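2-dehydro-3-deoxy-d-gluconate/2-dehydro-3-deoxy-phosphogluconate aldolase (Picrophilus torridus, PDB 4UXD) belongs to the dihydrodipicolinate synthetase family of aldolases, which are built on a (beta/alpha)8 barrel, and forms an assembly of four protein chains. Local coordinates at residues Ser101-Val106 and Lys141-Ser146; Phe85-Ser90 and Ile116-Ala121; Pro157-Lys162 and Tyr266-Ala271; Phe74-Arg79 and Val106-Lys111. All blocks are in the same frame, centred on the assembly; numbering follows the deposited sequence.

Contact 1 of 4, residues Ser101-Val106 and Lys141-Ser146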
loop_
_atom_site.group_PDB
_atom_site.type_symbol
_atom_site.label_atom_id
_atom_site.label_comp_id
_atom_site.label_asym_id
_atom_site.label_seq_id
_atom_site.Cartn_x
_atom_site.Cartn_y
_atom_site.Cartn_z
ATOM N N SER A 101 -0.571 -22.749 -6.662
ATOM C CA SER A 101 0.065 -22.648 -5.347
ATOM C C SER A 101 0.412 -24.028 -4.789
ATOM O O SER A 101 1.154 -24.139 -3.810
ATOM C CB SER A 101 -0.832 -21.895 -4.362
ATOM O OG SER A 101 -0.834 -20.512 -4.648
ATOM N N SER A 102 -0.129 -25.071 -5.412
ATOM C CA SER A 102 0.177 -26.444 -5.031
ATOM C C SER A 102 1.366 -26.929 -5.845
ATOM O O SER A 102 1.293 -27.003 -7.074
ATOM C CB SER A 102 -1.040 -27.363 -5.244
ATOM O OG SER A 102 -0.701 -28.744 -5.163
ATOM N N ILE A 103 2.466 -27.238 -5.159
ATOM C CA ILE A 103 3.652 -27.770 -5.826
ATOM C C ILE A 103 3.305 -29.086 -6.559
ATOM O O ILE A 103 3.937 -29.423 -7.562
ATOM C CB ILE A 103 4.831 -27.994 -4.827
ATOM C CG1 ILE A 103 6.047 -28.542 -5.568
ATOM C CG2 ILE A 103 4.452 -28.969 -3.738
ATOM C CD1 ILE A 103 7.326 -28.492 -4.781
ATOM N N ASN A 104 2.285 -29.805 -6.086
ATOM C CA ASN A 104 1.842 -31.040 -6.750
ATOM C C ASN A 104 1.223 -30.798 -8.115
ATOM O O ASN A 104 1.392 -31.611 -9.017
ATOM C CB ASN A 104 0.824 -31.788 -5.901
ATOM C CG ASN A 104 1.461 -32.534 -4.755
ATOM O OD1 ASN A 104 2.512 -32.144 -4.245
ATOM N ND2 ASN A 104 0.821 -33.616 -4.337
ATOM N N GLU A 105 0.493 -29.695 -8.273
ATOM C CA GLU A 105 -0.151 -29.419 -9.552
ATOM C C GLU A 105 0.900 -28.984 -10.572
ATOM O O GLU A 105 0.816 -29.338 -11.745
ATOM C CB GLU A 105 -1.247 -28.354 -9.408
ATOM C CG GLU A 105 -2.423 -28.776 -8.545
ATOM C CD GLU A 105 -3.549 -27.770 -8.569
ATOM O OE1 GLU A 105 -3.271 -26.571 -8.752
ATOM O OE2 GLU A 105 -4.718 -28.188 -8.426
ATOM N N VAL A 106 1.904 -28.250 -10.109
ATOM C CA VAL A 106 2.984 -27.796 -10.971
ATOM C C VAL A 106 3.756 -28.999 -11.547
ATOM O O VAL A 106 3.932 -29.098 -12.761
ATOM C CB VAL A 106 3.973 -26.840 -10.209
ATOM C CG1 VAL A 106 5.009 -26.269 -11.144
ATOM C CG2 VAL A 106 3.230 -25.691 -9.545
ATOM N N LYS A 141 13.053 -24.347 -5.792
ATOM C CA LYS A 141 14.106 -25.331 -5.607
ATOM C C LYS A 141 13.568 -26.759 -5.770
ATOM O O LYS A 141 14.066 -27.543 -6.588
ATOM C CB LYS A 141 14.738 -25.145 -4.223
ATOM C CG LYS A 141 15.925 -26.042 -3.915
ATOM C CD LYS A 141 16.913 -25.289 -3.021
ATOM C CE LYS A 141 17.909 -26.179 -2.272
ATOM N NZ LYS A 141 17.496 -27.598 -2.150
ATOM N N GLU A 142 12.542 -27.082 -4.990
ATOM C CA GLU A 142 11.974 -28.414 -4.984
ATOM C C GLU A 142 11.464 -28.782 -6.366
ATOM O O GLU A 142 11.560 -29.930 -6.802
ATOM C CB GLU A 142 10.833 -28.489 -3.970
ATOM C CG GLU A 142 10.535 -29.884 -3.453
ATOM C CD GLU A 142 11.093 -30.115 -2.056
ATOM O OE1 GLU A 142 12.183 -29.574 -1.751
ATOM O OE2 GLU A 142 10.433 -30.824 -1.261
ATOM N N ILE A 143 10.923 -27.785 -7.055
ATOM C CA ILE A 143 10.278 -28.010 -8.332
ATOM C C ILE A 143 11.328 -28.234 -9.433
ATOM O O ILE A 143 11.272 -29.222 -10.176
ATOM C CB ILE A 143 9.354 -26.825 -8.672
ATOM C CG1 ILE A 143 8.133 -26.844 -7.762
ATOM C CG2 ILE A 143 8.884 -26.879 -10.102
ATOM C CD1 ILE A 143 7.358 -25.532 -7.704
ATOM N N LEU A 144 12.282 -27.314 -9.521
ATOM C CA LEU A 144 13.338 -27.385 -10.520
ATOM C C LEU A 144 14.194 -28.639 -10.358
ATOM O O LEU A 144 14.856 -29.067 -11.306
ATOM C CB LEU A 144 14.234 -26.152 -10.435
ATOM C CG LEU A 144 13.574 -24.815 -10.765
ATOM C CD1 LEU A 144 14.501 -23.664 -10.368
ATOM C CD2 LEU A 144 13.227 -24.742 -12.223
ATOM N N SER A 145 14.199 -29.208 -9.151
ATOM C CA SER A 145 14.966 -30.415 -8.873
ATOM C C SER A 145 14.296 -31.656 -9.433
ATOM O O SER A 145 14.888 -32.734 -9.424
ATOM C CB SER A 145 15.170 -30.593 -7.372
ATOM O OG SER A 145 16.225 -29.782 -6.906
ATOM N N SER A 146 13.069 -31.498 -9.921
ATOM C CA SER A 146 12.271 -32.628 -10.376
ATOM C C SER A 146 11.859 -32.499 -11.843
ATOM O O SER A 146 11.120 -33.328 -12.358
ATOM C CB SER A 146 11.028 -32.758 -9.498
ATOM O OG SER A 146 11.393 -32.854 -8.136
#
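Neither the faces nor the edges of any flat group meet across this contact, since Ile103 and Val106 face Glu142 and Ile143 through saturated carbon; even the Glu142 carboxylate stays beyond it, offering CB and CG to the Ile103 CD1 methyl (Glu142 CB to Ile103 CD1 3.6 Å). Ile103 and Ile143 carry most of the join. Their long branches slide past each other in opposite directions, with Ile103 CG1 3.5 Å from Ile143 CG1. Ile103 holds CG1 anti to its main-chain nitrogen (chi1 -180°), which sends the whole CG1-CD1 arm across to the other helix. On Ile143 the two branches divide the work: CG1 and CD1 lie alongside Ile103, while CG2 reaches Val106 CG1 at 4.1 Å. Tyr139, from the same helix as Ile143, also packs against Ile103 and Val106.

Polar bonds lie at the ends of the segments, away from the aliphatic join. Ser102 caps helix 103-115 through weak bonds from Asn104 N and Glu105 N, and its OG also bonds to Tyr73 O of the second subunit. In the turn after helix 133-144, Ser145 OG and Ser145 N approach Lys141 O from opposite faces of that carbonyl, and Ser146 OG donates to Glu142 O at 3.2 Å. With no hydrogen bond between the segments, helices 103-115 and 133-144 of the barrel are joined here by the fit of branched aliphatic chains, not by directional bonds.

Contact 2 of 4, residues Phe85-Ser90 and Ile116-Ala121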
loop_
_atom_site.group_PDB
_atom_site.type_symbol
_atom_site.label_atom_id
_atom_site.label_comp_id
_atom_site.label_asym_id
_atom_site.label_seq_id
_atom_site.Cartn_x
_atom_site.Cartn_y
_atom_site.Cartn_z
ATOM N N PHE A 85 -4.703 -29.457 -26.381
ATOM C CA PHE A 85 -5.333 -28.962 -27.589
ATOM C C PHE A 85 -4.374 -28.042 -28.311
ATOM O O PHE A 85 -4.081 -28.232 -29.490
ATOM C CB PHE A 85 -6.639 -28.236 -27.274
ATOM C CG PHE A 85 -7.353 -27.707 -28.494
ATOM C CD1 PHE A 85 -8.149 -28.543 -29.271
ATOM C CD2 PHE A 85 -7.246 -26.372 -28.856
ATOM C CE1 PHE A 85 -8.819 -28.053 -30.399
ATOM C CE2 PHE A 85 -7.921 -25.877 -29.979
ATOM C CZ PHE A 85 -8.699 -26.729 -30.749
ATOM N N VAL A 86 -3.850 -27.069 -27.579
ATOM C CA VAL A 86 -2.961 -26.079 -28.157
ATOM C C VAL A 86 -1.720 -26.741 -28.747
ATOM O O VAL A 86 -1.274 -26.362 -29.829
ATOM C CB VAL A 86 -2.571 -25.037 -27.099
ATOM C CG1 VAL A 86 -1.495 -24.099 -27.616
ATOM C CG2 VAL A 86 -3.818 -24.271 -26.670
ATOM N N ARG A 87 -1.170 -27.724 -28.038
ATOM C CA ARG A 87 0.005 -28.440 -28.525
ATOM C C ARG A 87 -0.333 -29.240 -29.770
ATOM O O ARG A 87 0.531 -29.459 -30.609
ATOM C CB ARG A 87 0.585 -29.372 -27.444
ATOM C CG ARG A 87 1.621 -30.407 -27.942
ATOM C CD ARG A 87 2.991 -29.825 -28.348
ATOM N NE ARG A 87 2.929 -28.816 -29.408
ATOM C CZ ARG A 87 3.908 -27.960 -29.689
ATOM N NH1 ARG A 87 5.050 -27.984 -29.008
ATOM N NH2 ARG A 87 3.746 -27.066 -30.647
ATOM N N GLU A 88 -1.589 -29.662 -29.890
ATOM C CA GLU A 88 -1.987 -30.532 -30.984
ATOM C C GLU A 88 -2.527 -29.787 -32.199
ATOM O O GLU A 88 -2.804 -30.404 -33.234
ATOM C CB GLU A 88 -3.041 -31.524 -30.505
ATOM C CG GLU A 88 -2.473 -32.734 -29.813
ATOM C CD GLU A 88 -3.557 -33.670 -29.333
ATOM O OE1 GLU A 88 -4.753 -33.364 -29.558
ATOM O OE2 GLU A 88 -3.212 -34.708 -28.733
ATOM N N ASN A 89 -2.672 -28.474 -32.091
ATOM C CA ASN A 89 -3.253 -27.713 -33.188
ATOM C C ASN A 89 -2.389 -26.550 -33.615
ATOM O O ASN A 89 -2.841 -25.631 -34.294
ATOM C CB ASN A 89 -4.644 -27.255 -32.797
ATOM C CG ASN A 89 -5.626 -28.411 -32.770
ATOM O OD1 ASN A 89 -6.096 -28.858 -33.811
ATOM N ND2 ASN A 89 -5.910 -28.922 -31.580
ATOM N N SER A 90 -1.119 -26.635 -33.251
ATOM C CA SER A 90 -0.130 -25.660 -33.668
ATOM C C SER A 90 1.262 -26.243 -33.518
ATOM O O SER A 90 1.523 -26.992 -32.582
ATOM C CB SER A 90 -0.243 -24.376 -32.840
ATOM O OG SER A 90 0.862 -23.520 -33.089
ATOM N N ILE A 116 4.223 -34.313 -23.719
ATOM C CA ILE A 116 3.515 -34.045 -24.977
ATOM C C ILE A 116 4.306 -33.059 -25.840
ATOM O O ILE A 116 3.778 -32.497 -26.795
ATOM C CB ILE A 116 2.062 -33.502 -24.757
ATOM C CG1 ILE A 116 2.040 -32.118 -24.084
ATOM C CG2 ILE A 116 1.240 -34.490 -23.933
ATOM C CD1 ILE A 116 0.686 -31.401 -24.205
ATOM N N GLY A 117 5.570 -32.844 -25.487
ATOM C CA GLY A 117 6.455 -32.006 -26.275
ATOM C C GLY A 117 6.192 -30.504 -26.246
ATOM O O GLY A 117 6.285 -29.833 -27.280
ATOM N N ILE A 118 5.872 -29.958 -25.078
ATOM C CA ILE A 118 5.819 -28.509 -24.943
ATOM C C ILE A 118 7.222 -28.079 -24.577
ATOM O O ILE A 118 7.831 -28.631 -23.681
ATOM C CB ILE A 118 4.761 -28.046 -23.898
ATOM C CG1 ILE A 118 3.361 -28.042 -24.531
ATOM C CG2 ILE A 118 5.056 -26.656 -23.376
ATOM C CD1 ILE A 118 2.225 -28.135 -23.541
ATOM N N GLU A 119 7.736 -27.104 -25.304
ATOM C CA GLU A 119 9.119 -26.679 -25.176
ATOM C C GLU A 119 9.489 -26.110 -23.810
ATOM O O GLU A 119 10.582 -26.376 -23.299
ATOM C CB GLU A 119 9.435 -25.623 -26.244
ATOM C CG GLU A 119 9.641 -26.172 -27.642
ATOM C CD GLU A 119 8.370 -26.255 -28.452
ATOM O OE1 GLU A 119 7.262 -26.271 -27.874
ATOM O OE2 GLU A 119 8.484 -26.306 -29.691
ATOM N N ALA A 120 8.601 -25.309 -23.226
ATOM C CA ALA A 120 8.960 -24.558 -22.023
ATOM C C ALA A 120 7.811 -24.473 -21.041
ATOM O O ALA A 120 6.642 -24.536 -21.426
ATOM C CB ALA A 120 9.432 -23.153 -22.395
ATOM N N ALA A 121 8.161 -24.351 -19.767
ATOM C CA ALA A 121 7.190 -24.089 -18.721
ATOM C C ALA A 121 7.345 -22.637 -18.315
ATOM O O ALA A 121 8.407 -22.043 -18.535
ATOM C CB ALA A 121 7.388 -25.001 -17.541
#
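The end of helix 76-88 comes up against the turn that closes helix 103-115, Arg87 CA lying 6.8 Å from Ile118 CA, with Gly117 at positive phi as the C-prime residue of a Schellman motif. Arg87 spans the gap. Its CG points away from the backbone nitrogen, and bends at chi2 (71°) and chi3 (-58°) then fold the chain over the turn and bring the guanidinium to the carbonyl of Gly117. On the way the aliphatic part runs past Ile116, where Arg87 CB is 3.8 Å from Ile116 CD1.

NH1 serves two acceptors near the guanidinium plane. One is Gly117 O, 2.8 Å from Arg87 NH1; the other is the Glu119 carboxylate, whose OE1 forms a salt bridge with Arg87 NH1 at 3.0 Å, weak as a hydrogen bond because it is bent to 130°. The carboxylate plane is turned well away from the guanidinium plane, so the two do not pair side by side in one plane. On the other arm, Arg87 NH2 donates to Ser90 O at 2.9 Å, and also to Lys92 O, so bonds on both terminal nitrogens restrict rotation of the group. Glu119 OE1 in turn accepts from Ile94 N.

One arginine thus links the ends of two helices with the connection into strand 120-123, its charge probably offset by backbone carbonyls and the carboxylate of Glu119 at the protein surface.

Contact 3 of 4, residues Pro157-Lys162 and Tyr266-Ala271; sequences PQFTNK and YQFPNA
Different first torsions bring two phenylalanines together from backbones whose nearest CA atoms, those of Phe159 and Phe268, are 11.1 Å apart. Phe159 places CG anti to its carbonyl carbon (chi1 -64°), whereas Phe268 sets CG opposite its own nitrogen (chi1 -177°), and each ring reaches out to the other. The closest atoms are Phe159 CZ and Phe268 CD1, 3.9 Å apart, with Phe159 CE2 4.0 Å from Phe268 CE1. The planes are inclined at 39°, an oblique pairing.

Phe268 is also held from behind: Pro269, which follows a cis peptide bond, lays CB over the centre of one face of the ring. Gln267 NE2 donates to a lone pair of Phe268 O at 3.1 Å; the same amide bonds Lys130 O and Asn132 N of the second subunit. Phe159 in turn meets the ring of Tyr128 of that subunit, and an isopropyl alcohol molecule lies about 3 Å from the Phe159 side chain.

The pair therefore bridges the loop between strand 150-155 and helix 165-174, at the C-terminal end of a barrel strand, and the turn between helices 245-264 and 270-279, beside the subunit interface.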
loop_
_atom_site.group_PDB
_atom_site.type_symbol
_atom_site.label_atom_id
_atom_site.label_comp_id
_atom_site.label_asym_id
_atom_site.label_seq_id
_atom_site.Cartn_x
_atom_site.Cartn_y
_atom_site.Cartn_z
ATOM N N PRO A 157 3.950 -9.136 -9.500
ATOM C CA PRO A 157 3.669 -8.848 -8.082
ATOM C C PRO A 157 2.256 -8.297 -7.829
ATOM O O PRO A 157 1.793 -8.309 -6.697
ATOM C CB PRO A 157 4.752 -7.811 -7.705
ATOM C CG PRO A 157 5.105 -7.146 -8.960
ATOM C CD PRO A 157 4.992 -8.236 -10.029
ATOM N N GLN A 158 1.576 -7.872 -8.887
ATOM C CA GLN A 158 0.172 -7.500 -8.806
ATOM C C GLN A 158 -0.724 -8.656 -8.363
ATOM O O GLN A 158 -1.728 -8.442 -7.681
ATOM C CB GLN A 158 -0.329 -6.988 -10.166
ATOM C CG GLN A 158 0.402 -5.786 -10.706
ATOM C CD GLN A 158 1.499 -6.162 -11.698
ATOM O OE1 GLN A 158 2.177 -7.179 -11.535
ATOM N NE2 GLN A 158 1.668 -5.343 -12.739
ATOM N N PHE A 159 -0.391 -9.875 -8.788
ATOM C CA PHE A 159 -1.305 -10.990 -8.596
ATOM C C PHE A 159 -0.765 -12.005 -7.605
ATOM O O PHE A 159 -1.545 -12.726 -6.975
ATOM C CB PHE A 159 -1.627 -11.656 -9.953
ATOM C CG PHE A 159 -2.365 -10.745 -10.914
ATOM C CD1 PHE A 159 -3.143 -9.688 -10.444
ATOM C CD2 PHE A 159 -2.268 -10.931 -12.274
ATOM C CE1 PHE A 159 -3.808 -8.859 -11.313
ATOM C CE2 PHE A 159 -2.929 -10.098 -13.157
ATOM C CZ PHE A 159 -3.707 -9.066 -12.678
ATOM N N THR A 160 0.557 -12.041 -7.440
ATOM C CA THR A 160 1.177 -12.993 -6.530
ATOM C C THR A 160 2.367 -12.378 -5.780
ATOM O O THR A 160 2.723 -11.217 -6.001
ATOM C CB THR A 160 1.625 -14.254 -7.301
ATOM O OG1 THR A 160 2.133 -15.218 -6.382
ATOM C CG2 THR A 160 2.699 -13.923 -8.323
ATOM N N ASN A 161 2.961 -13.157 -4.881
ATOM C CA ASN A 161 4.179 -12.748 -4.195
ATOM C C ASN A 161 5.263 -12.405 -5.195
ATOM O O ASN A 161 5.472 -13.144 -6.160
ATOM C CB ASN A 161 4.688 -13.848 -3.275
ATOM C CG ASN A 161 3.706 -14.207 -2.198
ATOM O OD1 ASN A 161 3.479 -13.433 -1.283
ATOM N ND2 ASN A 161 3.123 -15.400 -2.294
ATOM N N LYS A 162 5.941 -11.285 -4.964
ATOM C CA LYS A 162 7.045 -10.861 -5.817
ATOM C C LYS A 162 8.218 -11.808 -5.649
ATOM O O LYS A 162 8.397 -12.381 -4.579
ATOM C CB LYS A 162 7.490 -9.437 -5.483
ATOM C CG LYS A 162 8.176 -9.281 -4.129
ATOM C CD LYS A 162 8.434 -7.811 -3.819
ATOM C CE LYS A 162 9.018 -7.583 -2.425
ATOM N NZ LYS A 162 10.407 -8.092 -2.250
ATOM N N TYR A 266 -11.068 -1.194 -17.852
ATOM C CA TYR A 266 -11.942 -2.271 -17.411
ATOM C C TYR A 266 -11.211 -3.298 -16.544
ATOM O O TYR A 266 -9.995 -3.441 -16.621
ATOM C CB TYR A 266 -12.580 -2.927 -18.639
ATOM C CG TYR A 266 -13.412 -1.934 -19.428
ATOM C CD1 TYR A 266 -14.370 -1.148 -18.785
ATOM C CD2 TYR A 266 -13.232 -1.758 -20.796
ATOM C CE1 TYR A 266 -15.132 -0.225 -19.478
ATOM C CE2 TYR A 266 -13.991 -0.829 -21.502
ATOM C CZ TYR A 266 -14.940 -0.062 -20.832
ATOM O OH TYR A 266 -15.708 0.869 -21.507
ATOM N N GLN A 267 -11.985 -3.956 -15.683
ATOM C CA GLN A 267 -11.535 -5.036 -14.806
ATOM C C GLN A 267 -10.805 -6.107 -15.607
ATOM O O GLN A 267 -11.361 -6.652 -16.566
ATOM C CB GLN A 267 -12.755 -5.619 -14.072
ATOM C CG GLN A 267 -12.619 -7.006 -13.432
ATOM C CD GLN A 267 -11.796 -7.012 -12.156
ATOM O OE1 GLN A 267 -12.091 -6.294 -11.196
ATOM N NE2 GLN A 267 -10.756 -7.834 -12.140
ATOM N N PHE A 268 -9.557 -6.389 -15.230
ATOM C CA PHE A 268 -8.730 -7.347 -15.960
ATOM C C PHE A 268 -9.267 -8.791 -15.822
ATOM O O PHE A 268 -9.736 -9.178 -14.753
ATOM C CB PHE A 268 -7.280 -7.258 -15.461
ATOM C CG PHE A 268 -6.317 -8.155 -16.205
ATOM C CD1 PHE A 268 -6.095 -9.467 -15.780
ATOM C CD2 PHE A 268 -5.647 -7.690 -17.335
ATOM C CE1 PHE A 268 -5.209 -10.298 -16.462
ATOM C CE2 PHE A 268 -4.762 -8.504 -18.025
ATOM C CZ PHE A 268 -4.538 -9.818 -17.589
ATOM N N PRO A 269 -9.219 -9.595 -16.901
ATOM C CA PRO A 269 -8.827 -9.372 -18.293
ATOM C C PRO A 269 -10.040 -9.352 -19.211
ATOM O O PRO A 269 -9.936 -9.635 -20.405
ATOM C CB PRO A 269 -7.971 -10.590 -18.592
ATOM C CG PRO A 269 -8.703 -11.698 -17.840
ATOM C CD PRO A 269 -9.413 -11.035 -16.656
ATOM N N ASN A 270 -11.195 -9.044 -18.641
ATOM C CA ASN A 270 -12.456 -9.262 -19.327
ATOM C C ASN A 270 -12.528 -8.581 -20.697
ATOM O O ASN A 270 -12.994 -9.189 -21.661
ATOM C CB ASN A 270 -13.583 -8.807 -18.420
ATOM C CG ASN A 270 -13.655 -9.633 -17.145
ATOM O OD1 ASN A 270 -13.669 -10.864 -17.205
ATOM N ND2 ASN A 270 -13.663 -8.964 -15.984
ATOM N N ALA A 271 -12.019 -7.354 -20.790
ATOM C CA ALA A 271 -12.028 -6.598 -22.038
ATOM C C ALA A 271 -11.300 -7.330 -23.168
ATOM O O ALA A 271 -11.682 -7.198 -24.332
ATOM C CB ALA A 271 -11.410 -5.228 -21.831
#

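Contact 4 of 4, residues Phe74-Arg79 and Val106-Lys111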
loop_
_atom_site.group_PDB
_atom_site.type_symbol
_atom_site.label_atom_id
_atom_site.label_comp_id
_atom_site.label_asym_id
_atom_site.label_seq_id
_atom_site.Cartn_x
_atom_site.Cartn_y
_atom_site.Cartn_z
ATOM N N PHE A 74 -9.655 -22.356 -13.711
ATOM C CA PHE A 74 -9.884 -23.667 -14.310
ATOM C C PHE A 74 -9.365 -24.792 -13.434
ATOM O O PHE A 74 -8.478 -24.595 -12.592
ATOM C CB PHE A 74 -9.221 -23.748 -15.696
ATOM C CG PHE A 74 -9.723 -22.724 -16.669
ATOM C CD1 PHE A 74 -10.945 -22.880 -17.291
ATOM C CD2 PHE A 74 -8.977 -21.592 -16.951
ATOM C CE1 PHE A 74 -11.401 -21.930 -18.170
ATOM C CE2 PHE A 74 -9.440 -20.636 -17.830
ATOM C CZ PHE A 74 -10.648 -20.805 -18.438
ATOM N N THR A 75 -9.915 -25.981 -13.655
ATOM C CA THR A 75 -9.467 -27.185 -12.964
ATOM C C THR A 75 -8.134 -27.646 -13.509
ATOM O O THR A 75 -7.747 -27.301 -14.620
ATOM C CB THR A 75 -10.467 -28.357 -13.123
ATOM O OG1 THR A 75 -10.515 -28.755 -14.499
ATOM C CG2 THR A 75 -11.848 -27.959 -12.662
ATOM N N LEU A 76 -7.439 -28.452 -12.730
ATOM C CA LEU A 76 -6.258 -29.136 -13.229
ATOM C C LEU A 76 -6.576 -29.939 -14.498
ATOM O O LEU A 76 -5.809 -29.933 -15.453
ATOM C CB LEU A 76 -5.707 -30.055 -12.146
ATOM C CG LEU A 76 -4.341 -30.673 -12.403
ATOM C CD1 LEU A 76 -3.253 -29.596 -12.538
ATOM C CD2 LEU A 76 -4.025 -31.662 -11.288
ATOM N N LYS A 77 -7.722 -30.615 -14.515
ATOM C CA LYS A 77 -8.114 -31.404 -15.674
ATOM C C LYS A 77 -8.381 -30.543 -16.906
ATOM O O LYS A 77 -7.888 -30.846 -17.992
ATOM C CB LYS A 77 -9.338 -32.248 -15.337
ATOM C CG LYS A 77 -9.047 -33.346 -14.314
ATOM C CD LYS A 77 -10.311 -34.050 -13.869
ATOM C CE LYS A 77 -10.008 -35.113 -12.843
ATOM N NZ LYS A 77 -11.184 -35.393 -11.973
ATOM N N GLU A 78 -9.149 -29.472 -16.747
ATOM C CA GLU A 78 -9.363 -28.517 -17.847
ATOM C C GLU A 78 -8.072 -27.926 -18.391
ATOM O O GLU A 78 -7.980 -27.583 -19.574
ATOM C CB GLU A 78 -10.248 -27.364 -17.398
ATOM C CG GLU A 78 -11.707 -27.700 -17.254
ATOM C CD GLU A 78 -12.462 -26.602 -16.550
ATOM O OE1 GLU A 78 -11.963 -26.117 -15.508
ATOM O OE2 GLU A 78 -13.531 -26.204 -17.047
ATOM N N ARG A 79 -7.079 -27.791 -17.516
ATOM C CA ARG A 79 -5.835 -27.145 -17.891
ATOM C C ARG A 79 -4.965 -28.122 -18.666
ATOM O O ARG A 79 -4.397 -27.767 -19.695
ATOM C CB ARG A 79 -5.100 -26.606 -16.660
ATOM C CG ARG A 79 -5.744 -25.328 -16.083
ATOM C CD ARG A 79 -5.066 -24.892 -14.798
ATOM N NE ARG A 79 -3.768 -24.284 -15.066
ATOM C CZ ARG A 79 -2.797 -24.165 -14.165
ATOM N NH1 ARG A 79 -2.982 -24.631 -12.936
ATOM N NH2 ARG A 79 -1.640 -23.589 -14.494
ATOM N N VAL A 106 1.904 -28.250 -10.109
ATOM C CA VAL A 106 2.984 -27.796 -10.971
ATOM C C VAL A 106 3.756 -28.999 -11.547
ATOM O O VAL A 106 3.932 -29.098 -12.761
ATOM C CB VAL A 106 3.973 -26.840 -10.209
ATOM C CG1 VAL A 106 5.009 -26.269 -11.144
ATOM C CG2 VAL A 106 3.230 -25.691 -9.545
ATOM N N ASN A 107 4.205 -29.905 -10.678
ATOM C CA ASN A 107 4.942 -31.094 -11.106
ATOM C C ASN A 107 4.149 -31.896 -12.104
ATOM O O ASN A 107 4.668 -32.326 -13.127
ATOM C CB ASN A 107 5.285 -31.985 -9.918
ATOM C CG ASN A 107 6.268 -31.346 -8.982
ATOM O OD1 ASN A 107 7.108 -30.543 -9.395
ATOM N ND2 ASN A 107 6.168 -31.687 -7.708
ATOM N N GLU A 108 2.877 -32.096 -11.794
ATOM C CA GLU A 108 1.962 -32.776 -12.698
ATOM C C GLU A 108 1.881 -32.056 -14.049
ATOM O O GLU A 108 2.123 -32.675 -15.087
ATOM C CB GLU A 108 0.583 -32.875 -12.048
ATOM C CG GLU A 108 -0.371 -33.892 -12.668
ATOM C CD GLU A 108 -1.528 -34.250 -11.735
ATOM O OE1 GLU A 108 -1.356 -34.149 -10.504
ATOM O OE2 GLU A 108 -2.614 -34.625 -12.221
ATOM N N LEU A 109 1.568 -30.756 -14.025
ATOM C CA LEU A 109 1.430 -29.946 -15.241
ATOM C C LEU A 109 2.721 -29.855 -16.056
ATOM O O LEU A 109 2.678 -29.717 -17.282
ATOM C CB LEU A 109 0.970 -28.524 -14.898
ATOM C CG LEU A 109 -0.502 -28.306 -14.559
ATOM C CD1 LEU A 109 -0.708 -26.945 -13.870
ATOM C CD2 LEU A 109 -1.404 -28.427 -15.795
ATOM N N MET A 110 3.866 -29.911 -15.383
ATOM C CA MET A 110 5.144 -29.829 -16.091
ATOM C C MET A 110 5.494 -31.169 -16.726
ATOM O O MET A 110 5.874 -31.234 -17.891
ATOM C CB MET A 110 6.260 -29.368 -15.153
ATOM C CG MET A 110 6.276 -27.846 -14.947
ATOM S SD MET A 110 7.856 -27.192 -14.337
ATOM C CE MET A 110 7.941 -28.063 -12.803
ATOM N N LYS A 111 5.343 -32.229 -15.944
ATOM C CA LYS A 111 5.537 -33.593 -16.407
ATOM C C LYS A 111 4.680 -33.876 -17.625
ATOM O O LYS A 111 5.130 -34.477 -18.594
ATOM C CB LYS A 111 5.203 -34.579 -15.281
ATOM C CG LYS A 111 5.469 -36.032 -15.610
ATOM C CD LYS A 111 5.683 -36.855 -14.345
ATOM C CE LYS A 111 4.412 -36.971 -13.524
ATOM N NZ LYS A 111 4.655 -37.634 -12.215
#
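Leu76 reaches helix 103-115 through the two methyls at its tip. From CB the chain runs to CG, swung to the side away from N (chi1 -170°), and there it forks. CD1 slides alongside Leu109, 3.6 Å from Leu109 CG, and also touches Glu105 one turn earlier. CD2 takes the other side, against the Glu108 carboxylate, with Leu76 CD2 3.4 Å from Glu108 OE2; that oxygen has its polar partner in Lys80, a salt bridge from the next turn of Leu76's own helix.

Leu109 continues the apolar surface towards Arg79. Its CD1 lies over one face of the guanidinium, offset towards the rim, 3.5 Å from Arg79 CZ. The terminal nitrogens of Arg79 bond to backbone carbonyls: NH1 to Gly99 O and NH2, weakly, to Gly97 O, just beyond strand 95-97 and at its end.

A capping box starts helix 76-88, Thr75 OG1 accepting from Glu78 N at 2.7 Å and Glu78 OE1 from Thr75 N at 2.8 Å. Glu78 OE2 adds a salt bridge to Arg287. Helices 76-88 and 103-115 flank strand 95-97 in sequence, and they pack side by side as consecutive outer helices of the (beta/alpha)8 barrel, here through Leu76 and Leu109.

How the contacts relate
Contacts 1 and 4 work from helix 103-115, share Val106 and touch through Glu105 and Leu76, so this helix is packed against helix 133-144 by one and helix 76-88 by the other. Contact 1 is the buried, aliphatic one; contact 4 is partly buried and adds charged groups laid against leucines. Contact 2 returns to helix 76-88 at its far end, where the surface setting brings hydrogen bonds and a salt bridge in place of apolar fit. Contact 3, also at the surface, stands apart, on the opposite side of the chain's centre from contact 2, joining loops by an oblique pair of aromatic rings. Contacts 1, 3 and 4 touch the second subunit; contact 2 meets no other chain.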